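Dipeptide Epimerase (Enterococcus faecalis V583, PDB 3JVA) belongs to the mandelate racemase/muconate lactonizing enzyme family of the enolase superfamily, with a magnesium site in its C-terminal barrel domain. Local coordinates at residues Ala193-Pro196 against Lys197-Val200; Cys243-Ala246 against Gln247-Leu250. One frame throughout, in Å; residues are numbered along the deposited sequence.

Contact 1 of 2, residues Ala193-Pro196 against Lys197-Val200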
loop_
_atom_site.group_PDB
_atom_site.type_symbol
_atom_site.label_atom_id
_atom_site.label_comp_id
_atom_site.label_asym_id
_atom_site.label_seq_id
_atom_site.Cartn_x
_atom_site.Cartn_y
_atom_site.Cartn_z
ATOM N N ALA B 193 2.033 -15.884 25.976
ATOM C CA ALA B 193 1.180 -15.493 27.091
ATOM C C ALA B 193 0.359 -14.212 27.004
ATOM O O ALA B 193 -0.728 -14.145 27.579
ATOM C CB ALA B 193 2.022 -15.455 28.370
ATOM N N TRP B 194 0.845 -13.206 26.286
ATOM C CA TRP B 194 0.146 -11.924 26.261
ATOM C C TRP B 194 -0.490 -11.422 24.980
ATOM O O TRP B 194 -0.178 -11.883 23.876
ATOM C CB TRP B 194 1.099 -10.834 26.750
ATOM C CG TRP B 194 1.845 -11.186 27.998
ATOM C CD1 TRP B 194 1.309 -11.538 29.205
ATOM C CD2 TRP B 194 3.266 -11.179 28.176
ATOM N NE1 TRP B 194 2.311 -11.747 30.125
ATOM C CE2 TRP B 194 3.521 -11.532 29.520
ATOM C CE3 TRP B 194 4.350 -10.906 27.331
ATOM C CZ2 TRP B 194 4.817 -11.618 30.040
ATOM C CZ3 TRP B 194 5.639 -10.991 27.847
ATOM C CH2 TRP B 194 5.859 -11.344 29.192
ATOM N N THR B 195 -1.395 -10.459 25.155
ATOM C CA THR B 195 -2.050 -9.795 24.039
ATOM C C THR B 195 -0.974 -8.780 23.681
ATOM O O THR B 195 -0.097 -8.499 24.500
ATOM C CB THR B 195 -3.336 -9.046 24.468
ATOM O OG1 THR B 195 -3.003 -7.998 25.389
ATOM C CG2 THR B 195 -4.317 -10.003 25.126
ATOM N N PRO B 196 -1.020 -8.212 22.468
ATOM C CA PRO B 196 -0.008 -7.235 22.054
ATOM C C PRO B 196 0.272 -6.088 23.026
ATOM O O PRO B 196 1.419 -5.863 23.410
ATOM C CB PRO B 196 -0.536 -6.743 20.709
ATOM C CG PRO B 196 -1.260 -7.952 20.173
ATOM C CD PRO B 196 -2.010 -8.426 21.398
ATOM N N LYS B 197 -0.760 -5.357 23.428
ATOM C CA LYS B 197 -0.531 -4.234 24.327
ATOM C C LYS B 197 -0.129 -4.640 25.744
ATOM O O LYS B 197 0.632 -3.926 26.401
ATOM C CB LYS B 197 -1.746 -3.307 24.317
ATOM C CG LYS B 197 -1.881 -2.608 22.961
ATOM C CD LYS B 197 -2.944 -1.529 22.928
ATOM C CE LYS B 197 -2.839 -0.748 21.621
ATOM N NZ LYS B 197 -3.831 0.354 21.509
ATOM N N ASP B 198 -0.621 -5.783 26.210
ATOM C CA ASP B 198 -0.247 -6.269 27.537
ATOM C C ASP B 198 1.227 -6.655 27.482
ATOM O O ASP B 198 1.975 -6.438 28.437
ATOM C CB ASP B 198 -1.066 -7.504 27.924
ATOM C CG ASP B 198 -2.413 -7.152 28.523
ATOM O OD1 ASP B 198 -2.681 -5.949 28.733
ATOM O OD2 ASP B 198 -3.196 -8.085 28.792
ATOM N N ALA B 199 1.633 -7.244 26.358
ATOM C CA ALA B 199 3.017 -7.672 26.168
ATOM C C ALA B 199 3.985 -6.501 26.276
ATOM O O ALA B 199 5.024 -6.604 26.923
ATOM C CB ALA B 199 3.178 -8.359 24.807
ATOM N N VAL B 200 3.652 -5.386 25.635
ATOM C CA VAL B 200 4.518 -4.214 25.691
ATOM C C VAL B 200 4.686 -3.776 27.142
ATOM O O VAL B 200 5.787 -3.453 27.582
ATOM C CB VAL B 200 3.928 -3.050 24.862
ATOM C CG1 VAL B 200 4.740 -1.774 25.079
ATOM C CG2 VAL B 200 3.928 -3.427 23.389
HETATM O O HOH W 1 -2.526 -10.562 28.145
#

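Contact 2 of 2, residues Cys243-Ala246 against Gln247-Leu250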
loop_
_atom_site.group_PDB
_atom_site.type_symbol
_atom_site.label_atom_id
_atom_site.label_comp_id
_atom_site.label_asym_id
_atom_site.label_seq_id
_atom_site.Cartn_x
_atom_site.Cartn_y
_atom_site.Cartn_z
ATOM N N CYS B 243 7.327 -19.457 14.010
ATOM C CA CYS B 243 8.159 -19.977 12.927
ATOM C C CYS B 243 8.420 -21.470 13.045
ATOM O O CYS B 243 9.196 -21.907 13.900
ATOM C CB CYS B 243 9.503 -19.250 12.856
ATOM S SG CYS B 243 10.582 -19.900 11.528
ATOM N N PHE B 244 7.764 -22.246 12.186
ATOM C CA PHE B 244 7.940 -23.690 12.146
ATOM C C PHE B 244 8.862 -24.022 10.977
ATOM O O PHE B 244 9.894 -24.664 11.161
ATOM C CB PHE B 244 6.600 -24.406 11.944
ATOM C CG PHE B 244 5.879 -24.730 13.224
ATOM C CD1 PHE B 244 5.708 -23.766 14.206
ATOM C CD2 PHE B 244 5.359 -26.000 13.438
ATOM C CE1 PHE B 244 5.030 -24.059 15.384
ATOM C CE2 PHE B 244 4.678 -26.303 14.616
ATOM C CZ PHE B 244 4.515 -25.324 15.591
ATOM N N ASP B 245 8.501 -23.548 9.784
ATOM C CA ASP B 245 9.281 -23.824 8.572
ATOM C C ASP B 245 9.779 -22.611 7.780
ATOM O O ASP B 245 9.581 -21.460 8.167
ATOM C CB ASP B 245 8.474 -24.729 7.631
ATOM C CG ASP B 245 7.145 -24.113 7.218
ATOM O OD1 ASP B 245 7.059 -22.873 7.139
ATOM O OD2 ASP B 245 6.188 -24.878 6.961
ATOM N N ALA B 246 10.431 -22.890 6.651
ATOM C CA ALA B 246 10.982 -21.844 5.800
ATOM C C ALA B 246 9.927 -20.868 5.309
ATOM O O ALA B 246 10.192 -19.673 5.170
ATOM C CB ALA B 246 11.709 -22.469 4.603
ATOM N N GLN B 247 8.729 -21.370 5.031
ATOM C CA GLN B 247 7.673 -20.486 4.556
ATOM C C GLN B 247 7.288 -19.491 5.644
ATOM O O GLN B 247 7.012 -18.327 5.355
ATOM C CB GLN B 247 6.466 -21.297 4.095
ATOM C CG GLN B 247 6.767 -22.105 2.835
ATOM C CD GLN B 247 5.562 -22.857 2.312
ATOM O OE1 GLN B 247 5.049 -23.761 2.967
ATOM N NE2 GLN B 247 5.103 -22.482 1.125
ATOM N N ASP B 248 7.290 -19.945 6.894
ATOM C CA ASP B 248 6.972 -19.064 8.015
ATOM C C ASP B 248 8.068 -18.008 8.136
ATOM O O ASP B 248 7.797 -16.831 8.367
ATOM C CB ASP B 248 6.900 -19.841 9.336
ATOM C CG ASP B 248 5.722 -20.792 9.404
ATOM O OD1 ASP B 248 4.702 -20.564 8.717
ATOM O OD2 ASP B 248 5.814 -21.772 10.173
ATOM N N ALA B 249 9.318 -18.438 7.989
ATOM C CA ALA B 249 10.436 -17.511 8.080
ATOM C C ALA B 249 10.330 -16.431 7.012
ATOM O O ALA B 249 10.562 -15.259 7.287
ATOM C CB ALA B 249 11.761 -18.261 7.943
ATOM N N LEU B 250 9.981 -16.832 5.791
ATOM C CA LEU B 250 9.852 -15.883 4.690
ATOM C C LEU B 250 8.805 -14.816 5.001
ATOM O O LEU B 250 9.030 -13.627 4.770
ATOM C CB LEU B 250 9.482 -16.625 3.402
ATOM C CG LEU B 250 9.308 -15.775 2.142
ATOM C CD1 LEU B 250 10.536 -14.895 1.926
ATOM C CD2 LEU B 250 9.080 -16.700 0.948
#

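Contact 1 of 2, residues Ala193-Pro196 against Lys197-Val200
Thr195 is the N-cap of helix 196-206 in the barrel domain, and its hydroxyl turns toward Asp198, the third residue beyond it. OG1 lies between the backbone N and the carbonyl carbon of its own residue (chi1 63°), which brings it over the first helical turn to accept a weak capping bond from Asp198 N, 3.4 Å from Thr195 OG1. The return bond of a capping box is replaced by water: water 1 accepts from Thr195 N and donates to Asp198 OD2, which is 2.6 Å from the water oxygen. The helical bonding begins with Ala199 N to Thr195 O at 2.8 Å and continues with the longer Val200 N to Pro196 O bond, 3.2 Å. Pro196 fills the first helical position, where no helical N-H is called for, and its ring packs on Tyr228 of helix 223-232. The extended chain of Lys197 leads to the second subunit, where NZ forms a salt bridge with Asp259 and hydrogen bonds with backbone carbonyls. On another side of the turn Trp194 packs against Ala199, and its indole continues to Ala202 and Ile203 of the same helix. Trp194 CB rests 3.8 Å from Ala199 CB, while the six-membered ring follows obliquely, with Trp194 CE3 3.7 Å from Ala199 CA.

Contact 2 of 2, residues Cys243-Ala246 against Gln247-Leu250
Asp245 and Asp248 each send a carboxylate oxygen to the other's backbone N-H across the first turn of helix 246-255. Their side chains cross at about a right angle, yet the two carboxylate planes are only 32° apart. Asp245 CG sits between its own backbone N and carbonyl carbon (chi1 59°), which folds OD1 over the turn to take the N-H of Asp248; Asp248 N lies 2.9 Å from Asp245 OD1, nearly along the C-O axis of that oxygen. In return, Asp248 CG stands beside its own N (chi1 -68°), and OD2 reaches back to two successive amides. Phe244 N meets the anti lone pair of Asp248 OD2 at 2.8 Å, whereas Asp245 N, 3.2 Å from Asp248 OD2, comes from above the carboxylate plane. Two N-H groups thus grip one oxygen and help fix the rotation of the carboxylate. The price is a close pair of acceptors, Asp245 OD1 and Asp248 OD2 being 3.5 Å apart; Arg221 of the fourth subunit probably eases this by a salt bridge to Asp248 OD1 and a weak, long ion pair with Asp245 OD1. Nearby, Cys243 SG lies 4.1 Å from Ala249 CB, and Ala249 N donates to Asp245 O at 3.0 Å. Ala246 N, the first amide of the helix, is taken by Glu273 of helix 271-284. The reciprocal bonds between Asp245 and Asp248 make a capping box, starting the helix that follows strand 236-239 in the barrel.

In the fold
Both contacts start a barrel helix after a parallel strand, helix 196-206 after strand 185-189 and helix 246-255 after strand 236-239. They do not touch: their centres are about 23 Å apart, with nearest atoms about 14 Å apart. Each is partly buried, but contact 1 lies farther from the centre of the chain and includes the exposed Asp198, while none of the touching residues of contact 2 is exposed. The N-cap is a neutral hydroxyl in contact 1 and a carboxylate in contact 2, and the reciprocal link runs through water in the first but directly in the second. Neighbouring subunits meet both: a lysine reaches acceptors of another subunit in contact 1, whereas acidic groups meet an arginine in contact 2.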